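Local coordinates for Serine/threonine-protein kinase BRSK1 (Mus musculus, PDB 5IRI) that phosphorylates proteins on serine and threonine and carries a C-terminal AIS-KA1 region, the fragment present here, linked to auto-inhibition of the kinase, at residues N8-D13 with F19-D24; S29-I34 with L49-F54; S45-V48 with F54-E57; V100-I105 with E117-Q122. One frame throughout, in Å; residues are numbered along the deposited sequence.

Interaction 1 (N8-D13 with F19-D24)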
# COMPACT_ATOMS: atom_id res chain seq x y z
N ASN A 8 16.85 3.69 8.48
CA ASN A 8 16.71 2.95 7.23
C ASN A 8 15.22 2.88 6.85
O ASN A 8 14.34 2.71 7.71
CB ASN A 8 17.32 1.53 7.33
CG ASN A 8 18.75 1.42 6.70
OD1 ASN A 8 19.73 1.85 7.29
ND2 ASN A 8 18.87 0.79 5.52
N PHE A 9 14.96 3.13 5.57
CA PHE A 9 13.82 2.62 4.85
C PHE A 9 14.41 2.00 3.60
O PHE A 9 15.35 2.55 3.03
CB PHE A 9 12.76 3.73 4.51
CG PHE A 9 12.86 4.27 3.09
CD1 PHE A 9 12.28 3.59 2.01
CD2 PHE A 9 13.53 5.46 2.82
CE1 PHE A 9 12.40 4.06 0.68
CE2 PHE A 9 13.64 5.94 1.50
CZ PHE A 9 13.08 5.23 0.43
N ILE A 10 13.90 0.85 3.18
CA ILE A 10 14.35 0.18 1.97
C ILE A 10 13.11 -0.19 1.15
O ILE A 10 12.17 -0.77 1.69
CB ILE A 10 15.19 -1.07 2.28
CG1 ILE A 10 16.43 -0.72 3.11
CG2 ILE A 10 15.62 -1.73 1.00
CD1 ILE A 10 16.59 -1.50 4.42
N SER A 11 13.13 0.12 -0.14
CA SER A 11 11.96 0.00 -1.01
C SER A 11 12.31 -0.89 -2.19
O SER A 11 13.05 -0.48 -3.09
CB SER A 11 11.51 1.38 -1.51
OG SER A 11 10.42 1.28 -2.43
N LEU A 12 11.75 -2.11 -2.21
CA LEU A 12 12.01 -3.11 -3.25
C LEU A 12 10.80 -3.29 -4.16
O LEU A 12 9.78 -3.86 -3.75
CB LEU A 12 12.38 -4.45 -2.62
CG LEU A 12 12.47 -5.45 -3.76
CD1 LEU A 12 13.59 -5.07 -4.74
CD2 LEU A 12 12.70 -6.80 -3.17
N ASP A 13 10.93 -2.84 -5.42
CA ASP A 13 9.89 -2.96 -6.45
C ASP A 13 10.05 -4.28 -7.19
O ASP A 13 10.43 -4.34 -8.36
CB ASP A 13 9.95 -1.78 -7.41
CG ASP A 13 8.79 -1.75 -8.44
OD1 ASP A 13 8.22 -2.81 -8.80
OD2 ASP A 13 8.47 -0.65 -8.93
N PHE A 19 7.85 -4.10 -1.70
CA PHE A 19 8.10 -4.21 -0.28
C PHE A 19 8.68 -2.91 0.24
O PHE A 19 9.36 -2.18 -0.48
CB PHE A 19 9.03 -5.35 0.05
CG PHE A 19 8.56 -6.68 -0.43
CD1 PHE A 19 8.72 -7.05 -1.74
CD2 PHE A 19 7.96 -7.57 0.43
CE1 PHE A 19 8.28 -8.27 -2.20
CE2 PHE A 19 7.53 -8.79 -0.02
CZ PHE A 19 7.70 -9.14 -1.33
N LEU A 20 8.40 -2.64 1.51
CA LEU A 20 8.98 -1.52 2.22
C LEU A 20 9.47 -2.04 3.57
O LEU A 20 8.70 -2.65 4.31
CB LEU A 20 7.94 -0.41 2.38
CG LEU A 20 8.40 0.84 3.12
CD1 LEU A 20 9.73 1.30 2.56
CD2 LEU A 20 7.36 1.94 2.97
N VAL A 21 10.76 -1.87 3.86
CA VAL A 21 11.35 -2.34 5.11
C VAL A 21 11.71 -1.12 5.96
O VAL A 21 12.26 -0.14 5.44
CB VAL A 21 12.58 -3.22 4.85
CG1 VAL A 21 13.20 -3.68 6.16
CG2 VAL A 21 12.19 -4.41 4.03
N LEU A 22 11.37 -1.18 7.24
CA LEU A 22 11.40 -0.05 8.15
C LEU A 22 12.03 -0.47 9.46
O LEU A 22 11.68 -1.51 10.01
CB LEU A 22 10.01 0.50 8.44
CG LEU A 22 9.27 1.23 7.35
CD1 LEU A 22 8.05 0.44 7.02
CD2 LEU A 22 8.87 2.58 7.86
N LYS A 23 12.91 0.37 9.99
CA LYS A 23 13.85 -0.01 11.03
C LYS A 23 13.43 0.46 12.42
O LYS A 23 13.65 -0.27 13.39
CB LYS A 23 15.23 0.56 10.67
CG LYS A 23 16.36 0.47 11.67
CD LYS A 23 17.59 1.18 11.09
CE LYS A 23 18.26 2.11 12.10
NZ LYS A 23 19.72 1.89 12.24
N ASP A 24 12.80 1.64 12.55
CA ASP A 24 12.53 2.14 13.89
C ASP A 24 11.13 2.72 14.07
O ASP A 24 10.92 3.52 14.98
CB ASP A 24 13.54 3.20 14.25
CG ASP A 24 14.94 2.67 14.18
OD1 ASP A 24 15.18 1.58 14.78
OD2 ASP A 24 15.79 3.31 13.51

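Interaction 2 (S29-I34 with L49-F54)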
# COMPACT_ATOMS: atom_id res chain seq x y z
N SER A 29 2.30 3.33 14.57
CA SER A 29 2.61 4.43 13.66
C SER A 29 2.52 4.00 12.20
O SER A 29 2.12 4.80 11.35
CB SER A 29 4.00 4.98 13.94
OG SER A 29 4.11 5.46 15.26
N ILE A 30 2.90 2.77 11.90
CA ILE A 30 2.79 2.28 10.53
C ILE A 30 1.33 2.14 10.15
O ILE A 30 0.92 2.52 9.05
CB ILE A 30 3.54 0.94 10.37
CG1 ILE A 30 5.05 1.15 10.53
CG2 ILE A 30 3.21 0.30 9.02
CD1 ILE A 30 5.85 -0.12 10.63
N LYS A 31 0.52 1.56 11.04
CA LYS A 31 -0.90 1.43 10.78
C LYS A 31 -1.52 2.80 10.57
O LYS A 31 -2.24 3.02 9.60
CB LYS A 31 -1.59 0.68 11.93
CG LYS A 31 -1.39 -0.83 11.95
CD LYS A 31 -2.29 -1.50 12.99
CE LYS A 31 -3.78 -1.44 12.58
NZ LYS A 31 -4.70 -2.12 13.54
N ALA A 32 -1.20 3.75 11.45
CA ALA A 32 -1.74 5.09 11.29
C ALA A 32 -1.38 5.66 9.93
O ALA A 32 -2.27 6.05 9.16
CB ALA A 32 -1.24 5.99 12.41
N ASP A 33 -0.09 5.67 9.59
CA ASP A 33 0.38 6.25 8.33
C ASP A 33 -0.32 5.63 7.12
O ASP A 33 -0.71 6.36 6.20
CB ASP A 33 1.89 6.06 8.20
CG ASP A 33 2.68 7.08 8.99
OD1 ASP A 33 2.18 8.19 9.26
OD2 ASP A 33 3.84 6.76 9.32
N ILE A 34 -0.45 4.30 7.10
CA ILE A 34 -1.11 3.64 5.96
C ILE A 34 -2.56 4.11 5.84
O ILE A 34 -3.04 4.40 4.74
CB ILE A 34 -1.04 2.12 6.10
CG1 ILE A 34 0.39 1.62 6.04
CG2 ILE A 34 -1.79 1.47 4.97
CD1 ILE A 34 0.48 0.16 6.29
N LEU A 49 -8.65 -6.21 6.94
CA LEU A 49 -8.64 -7.66 6.87
C LEU A 49 -8.23 -8.31 8.18
O LEU A 49 -8.60 -9.46 8.44
CB LEU A 49 -7.68 -8.10 5.77
CG LEU A 49 -7.80 -9.49 5.20
CD1 LEU A 49 -9.26 -9.92 5.10
CD2 LEU A 49 -7.14 -9.40 3.83
N SER A 50 -7.51 -7.58 9.01
CA SER A 50 -7.04 -8.09 10.28
C SER A 50 -6.31 -6.96 10.98
O SER A 50 -6.18 -5.86 10.43
CB SER A 50 -6.09 -9.27 10.10
OG SER A 50 -4.76 -8.80 9.94
N GLN A 51 -5.80 -7.24 12.18
CA GLN A 51 -5.14 -6.21 12.96
C GLN A 51 -3.92 -5.65 12.24
O GLN A 51 -3.50 -4.52 12.54
CB GLN A 51 -4.77 -6.79 14.32
CG GLN A 51 -4.13 -5.81 15.26
CD GLN A 51 -5.13 -4.86 15.84
OE1 GLN A 51 -4.99 -3.63 15.74
NE2 GLN A 51 -6.17 -5.41 16.45
N THR A 52 -3.36 -6.39 11.26
CA THR A 52 -2.20 -5.92 10.51
C THR A 52 -2.28 -6.17 9.00
O THR A 52 -1.23 -6.28 8.35
CB THR A 52 -0.90 -6.58 10.98
OG1 THR A 52 -0.91 -7.97 10.62
CG2 THR A 52 -0.69 -6.41 12.48
N SER A 53 -3.46 -6.27 8.39
CA SER A 53 -3.48 -6.29 6.94
C SER A 53 -4.72 -5.57 6.43
O SER A 53 -5.71 -5.41 7.14
CB SER A 53 -3.43 -7.71 6.39
OG SER A 53 -4.56 -8.42 6.80
N PHE A 54 -4.63 -5.12 5.19
CA PHE A 54 -5.66 -4.29 4.61
C PHE A 54 -5.86 -4.69 3.17
O PHE A 54 -4.97 -5.27 2.55
CB PHE A 54 -5.28 -2.81 4.65
CG PHE A 54 -5.00 -2.27 6.03
CD1 PHE A 54 -6.03 -1.77 6.82
CD2 PHE A 54 -3.70 -2.20 6.51
CE1 PHE A 54 -5.77 -1.24 8.08
CE2 PHE A 54 -3.42 -1.67 7.77
CZ PHE A 54 -4.46 -1.19 8.56

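Interaction 3 (S45-V48 with F54-E57)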
# COMPACT_ATOMS: atom_id res chain seq x y z
N SER A 45 -10.80 3.45 -1.68
CA SER A 45 -11.50 2.96 -0.51
C SER A 45 -10.81 1.69 -0.03
O SER A 45 -10.24 0.95 -0.83
CB SER A 45 -12.95 2.70 -0.84
OG SER A 45 -13.10 2.69 -2.25
N HIS A 46 -10.85 1.45 1.27
CA HIS A 46 -10.15 0.30 1.81
C HIS A 46 -11.02 -0.46 2.80
O HIS A 46 -12.10 -0.01 3.19
CB HIS A 46 -8.85 0.72 2.47
CG HIS A 46 -9.03 1.43 3.77
ND1 HIS A 46 -9.30 2.78 3.85
CD2 HIS A 46 -8.94 0.99 5.05
CE1 HIS A 46 -9.37 3.14 5.12
NE2 HIS A 46 -9.16 2.07 5.87
N SER A 47 -10.53 -1.63 3.19
CA SER A 47 -11.17 -2.45 4.20
C SER A 47 -10.10 -3.03 5.10
O SER A 47 -8.93 -3.12 4.71
CB SER A 47 -12.00 -3.57 3.57
OG SER A 47 -11.22 -4.27 2.61
N VAL A 48 -10.50 -3.43 6.31
CA VAL A 48 -9.59 -4.01 7.29
C VAL A 48 -9.74 -5.52 7.26
O VAL A 48 -10.81 -6.06 7.54
CB VAL A 48 -9.87 -3.47 8.70
CG1 VAL A 48 -9.02 -4.20 9.71
CG2 VAL A 48 -9.64 -2.01 8.76
N PHE A 54 -4.63 -5.12 5.19
CA PHE A 54 -5.66 -4.29 4.61
C PHE A 54 -5.86 -4.69 3.17
O PHE A 54 -4.97 -5.27 2.55
CB PHE A 54 -5.28 -2.81 4.65
CG PHE A 54 -5.00 -2.27 6.03
CD1 PHE A 54 -6.03 -1.77 6.82
CD2 PHE A 54 -3.70 -2.20 6.51
CE1 PHE A 54 -5.77 -1.24 8.08
CE2 PHE A 54 -3.42 -1.67 7.77
CZ PHE A 54 -4.46 -1.19 8.56
N ARG A 55 -7.04 -4.39 2.64
CA ARG A 55 -7.28 -4.40 1.21
C ARG A 55 -7.71 -3.01 0.76
O ARG A 55 -8.08 -2.15 1.57
CB ARG A 55 -8.32 -5.43 0.81
CG ARG A 55 -7.91 -6.85 1.12
CD ARG A 55 -8.23 -7.77 -0.05
NE ARG A 55 -7.81 -9.14 0.20
CZ ARG A 55 -8.61 -10.08 0.69
NH1 ARG A 55 -9.88 -9.81 0.97
NH2 ARG A 55 -8.14 -11.30 0.89
N ALA A 56 -7.60 -2.78 -0.54
CA ALA A 56 -7.79 -1.43 -1.04
C ALA A 56 -8.16 -1.49 -2.51
O ALA A 56 -7.60 -2.30 -3.26
CB ALA A 56 -6.53 -0.59 -0.85
N GLU A 57 -9.11 -0.64 -2.89
CA GLU A 57 -9.52 -0.49 -4.28
C GLU A 57 -9.32 0.95 -4.72
O GLU A 57 -9.81 1.88 -4.06
CB GLU A 57 -10.97 -0.88 -4.49
CG GLU A 57 -11.31 -1.10 -5.93
CD GLU A 57 -12.76 -1.49 -6.13
OE1 GLU A 57 -13.64 -0.77 -5.61
OE2 GLU A 57 -13.01 -2.51 -6.81

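Interaction 4 (V100-I105 with E117-Q122)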
# COMPACT_ATOMS: atom_id res chain seq x y z
N VAL A 100 6.38 -3.89 5.08
CA VAL A 100 5.06 -3.69 4.51
C VAL A 100 5.08 -4.27 3.11
O VAL A 100 5.88 -3.85 2.26
CB VAL A 100 4.65 -2.21 4.48
CG1 VAL A 100 3.22 -2.05 4.02
CG2 VAL A 100 4.81 -1.57 5.85
N THR A 101 4.22 -5.24 2.87
CA THR A 101 4.10 -5.88 1.56
C THR A 101 2.88 -5.32 0.84
O THR A 101 1.77 -5.31 1.40
CB THR A 101 3.99 -7.39 1.74
OG1 THR A 101 4.99 -7.83 2.67
CG2 THR A 101 4.17 -8.10 0.42
N PHE A 102 3.08 -4.83 -0.38
CA PHE A 102 1.99 -4.36 -1.24
C PHE A 102 1.81 -5.39 -2.35
O PHE A 102 2.70 -5.57 -3.18
CB PHE A 102 2.29 -2.99 -1.84
CG PHE A 102 2.37 -1.90 -0.84
CD1 PHE A 102 3.57 -1.59 -0.22
CD2 PHE A 102 1.26 -1.15 -0.53
CE1 PHE A 102 3.66 -0.57 0.72
CE2 PHE A 102 1.35 -0.12 0.41
CZ PHE A 102 2.56 0.16 1.03
N THR A 103 0.67 -6.04 -2.38
CA THR A 103 0.44 -7.16 -3.29
C THR A 103 -0.67 -6.82 -4.26
O THR A 103 -1.79 -6.51 -3.84
CB THR A 103 0.08 -8.42 -2.52
OG1 THR A 103 0.96 -8.57 -1.41
CG2 THR A 103 0.19 -9.60 -3.42
N LEU A 104 -0.38 -6.90 -5.54
CA LEU A 104 -1.37 -6.58 -6.56
C LEU A 104 -2.33 -7.75 -6.71
O LEU A 104 -1.90 -8.89 -6.90
CB LEU A 104 -0.68 -6.25 -7.87
CG LEU A 104 -1.56 -5.89 -9.05
CD1 LEU A 104 -2.49 -4.75 -8.70
CD2 LEU A 104 -0.66 -5.51 -10.20
N ILE A 105 -3.62 -7.46 -6.60
CA ILE A 105 -4.68 -8.44 -6.81
C ILE A 105 -5.23 -8.36 -8.22
O ILE A 105 -5.39 -9.37 -8.90
CB ILE A 105 -5.81 -8.26 -5.76
CG1 ILE A 105 -5.28 -8.53 -4.35
CG2 ILE A 105 -6.95 -9.19 -6.02
CD1 ILE A 105 -6.32 -8.32 -3.27
N GLU A 117 3.50 4.20 -4.20
CA GLU A 117 4.49 5.25 -3.95
C GLU A 117 3.92 6.31 -3.02
O GLU A 117 4.53 6.65 -2.00
CB GLU A 117 4.95 5.88 -5.26
CG GLU A 117 6.09 5.13 -5.89
CD GLU A 117 6.27 5.47 -7.34
OE1 GLU A 117 5.49 6.29 -7.88
OE2 GLU A 117 7.22 4.91 -7.94
N THR A 118 2.75 6.83 -3.37
CA THR A 118 2.04 7.71 -2.47
C THR A 118 2.00 7.14 -1.06
O THR A 118 2.27 7.86 -0.09
CB THR A 118 0.64 7.94 -3.00
OG1 THR A 118 0.73 8.34 -4.38
CG2 THR A 118 -0.07 9.01 -2.19
N ILE A 119 1.74 5.84 -0.93
CA ILE A 119 1.61 5.24 0.40
C ILE A 119 2.96 5.21 1.11
O ILE A 119 3.07 5.62 2.26
CB ILE A 119 0.98 3.85 0.30
CG1 ILE A 119 -0.42 3.93 -0.31
CG2 ILE A 119 0.88 3.22 1.64
CD1 ILE A 119 -1.04 2.59 -0.54
N GLN A 120 3.99 4.70 0.43
CA GLN A 120 5.32 4.71 1.04
C GLN A 120 5.74 6.11 1.47
O GLN A 120 6.48 6.26 2.44
CB GLN A 120 6.35 4.15 0.08
CG GLN A 120 6.10 2.74 -0.38
CD GLN A 120 7.30 2.18 -1.11
OE1 GLN A 120 7.99 2.90 -1.82
NE2 GLN A 120 7.55 0.90 -0.93
N ALA A 121 5.30 7.13 0.74
CA ALA A 121 5.70 8.49 1.06
C ALA A 121 5.23 8.90 2.44
O ALA A 121 5.99 9.49 3.21
CB ALA A 121 5.18 9.45 -0.00
N GLN A 122 3.98 8.62 2.77
CA GLN A 122 3.51 8.93 4.11
C GLN A 122 4.26 8.12 5.14
O GLN A 122 4.47 8.58 6.26
CB GLN A 122 2.02 8.69 4.23
CG GLN A 122 1.39 9.32 5.48
CD GLN A 122 1.21 10.83 5.37
OE1 GLN A 122 0.40 11.32 4.57
NE2 GLN A 122 1.96 11.58 6.19

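Interaction 1 (N8-D13 with F19-D24)
Phe9 and Leu20 are diagonal neighbours on two antiparallel strands. Their side chains run obliquely to each other. The methyl CD1 of Leu20 comes to the ring edge of Phe9, near its plane, 3.5 Å from CD1 of that ring. Leu20 CG stands trans to its backbone N (chi1 180°), and CD1 beyond it leans back over strand 9-12. Ser11, directly opposite Leu20, and Leu22, opposite Phe9, lie on the same face.

The other face carries two direct cross-strand pairs. Ile10 faces Val21, with their CB atoms 4.2 Å apart. Leu12 faces Phe19, and its CD2 stands 4.2 Å from CD1 of the Phe19 ring. The edge of that ring also passes close to the carbonyl of Leu12. Past the end of the ladder, the aliphatic part of Lys23 lies along Asn8, with its CD 3.8 Å from Asn8 CB.

Four backbone hydrogen bonds fix this register. Ile10 and Val21 exchange one pair of bonds, with Val21 N to Ile10 O at 2.8 Å. Leu12 and Phe19 exchange the other, with Phe19 N to Leu12 O also 2.8 Å. The result is a regular beta hairpin with most of its contact at the surface.

Strand 9-12 is an outermost strand of the sheet. Strand 17-22 lies between it and strand 98-106, bonding through Leu20 to Val100 and through Leu22 to Tyr98. The face with Phe9 and Leu20 turns to helix 109-124, where Phe9 meets Leu124 and Leu20 meets Leu123.

Interaction 2 (S29-I34 with L49-F54)
Lys31 reaches from helix 27-40 to Gln51 in the turn between strands 44-50 and 53-58. Its chain bends at chi3 (70°), and the Lys31 and Gln51 side chains cross at about a right angle. NZ gives two hydrogen bonds to this one residue. One goes to the side-chain oxygen OE1 of Gln51 at 2.7 Å, with NZ standing above the amide plane. The other goes to the main-chain O of Gln51 at 2.9 Å. Gln51 itself is exposed, so this is the solvent side of the contact.

The packed side lies deeper. Phe54 and Ile34 are both buried. Ile34 CG2 is 4.4 Å from CD2 of the Phe54 ring. Lys31 CE is 4.1 Å from CZ of the same ring. The lysine therefore serves both sides, with its CE methylene beside the aromatic ring and its amino group at the turn. Ile77 of strand 71-79 meets both Lys31 and Ile34.

The turn has bonds of its own. Ser50 OG accepts from Thr52 N at 3.1 Å, an ST turn, and pairs with Ser53 OG.

Helix and hairpin are thus joined by a lysine donor, presumably charged, and two neutral carbonyl oxygens, not by an ion pair. The two carbonyl dipoles would probably stabilise the ammonium group, much as water would, while leaving its net charge in place.

Interaction 3 (S45-V48 with F54-E57)
Phe54, Ser45 and Arg55 bury the largest areas between these two antiparallel strands. Together the strands make a beta hairpin. Phe54 pairs with Val48 in a non-hydrogen-bonded position. The two side chains lie side by side and point the same way. Val48 CG2 stands 4.0 Å from CE1 of the ring. With chi1 at 174°, it is this methyl that sits beside the backbone N of Val48 and meets the ring. The carbonyl O of Ser47 lies at the ring edge, in its plane, 3.8 Å from Phe54 CD1.

Ser45 faces Glu57 in a hydrogen-bonded pair at the far end of the ladder. Glu57 N donates to Ser45 O over 2.8 Å, nearly along the C=O axis, with an angle of 175° at the hydrogen. Ser45 N returns a bond of 3.0 Å to Glu57 O.

Arg55 faces Ser47. Ser47 N meets Arg55 O from above the carbonyl plane, at 3.0 Å. Arg55 N donates to Ser47 O in return. Ser47 OG rests 3.6 Å from Arg55 CB, but the rest of the arginine leads away, and its NE bonds Gln74. The Glu57 carboxylate makes a salt bridge with Arg72.

Strand 44-50 is an outermost strand of the sheet, and 53-58 joins it to strand 71-79 through backbone bonds of Phe54 with Val75 and Ala56 with Phe73. Helix 27-40 packs on the face with Phe54, His46 and Ala56. Its Val35 touches Phe54, and its Phe38 meets both the His46 ring and Ala56.

Interaction 4 (V100-I105 with E117-Q122)
The side-chain oxygen OE1 of Gln120, whose chain also touches Phe102, is hydrogen-bonded to Ser11 OG. This ties helix 109-124 to the outermost strand 9-12. Lower on the same side chain, Gln120 CG lies 4.3 Å from CE1 of the Phe102 ring.

The main apolar contact is between Phe102 and Ile119. Ile119 CG2 meets the edge of the ring, near its plane, 3.5 Å from Phe102 CZ. Ile119 CD1 is 3.7 Å from Phe102 CE2. With chi1 of Ile119 at -61°, CG1 stands beside the backbone N and CG2 is left anti to it, directed at the ring. Both residues point from their backbones toward the other segment.

The contact lies close to the centre of the chain. It belongs to the KA1 fold, in which two helices pack on one face of an antiparallel sheet. Phe102 comes from strand 98-106, an inner strand bonded to 17-22 on one side and 71-79 on the other.

Val116 and Phe112, earlier on helix 109-124, also touch the Phe102 ring. From the same helix, Ile119 also meets Phe73 of strand 71-79 and Phe38 of helix 27-40.

From the N terminus, interaction 1 closes a short hairpin at one edge of the sheet. Helix 27-40 follows, and interaction 2 closes a longer loop from that helix to the turn of the second hairpin. Interaction 3 starts within this loop and ends on the same strand, running on from the shared Phe54, so the two interlock rather than nest. It forms the opposite edge of the sheet. Interaction 4 comes last and ties an inner strand to the C-terminal helix. It touches the other three. Thr101 packs on Phe19 of interaction 1, Val100 packs against Ile30 and Ile34 of segment 29-34, and Ile105 meets Arg55 of interaction 3. Interactions 1 and 3 do not touch.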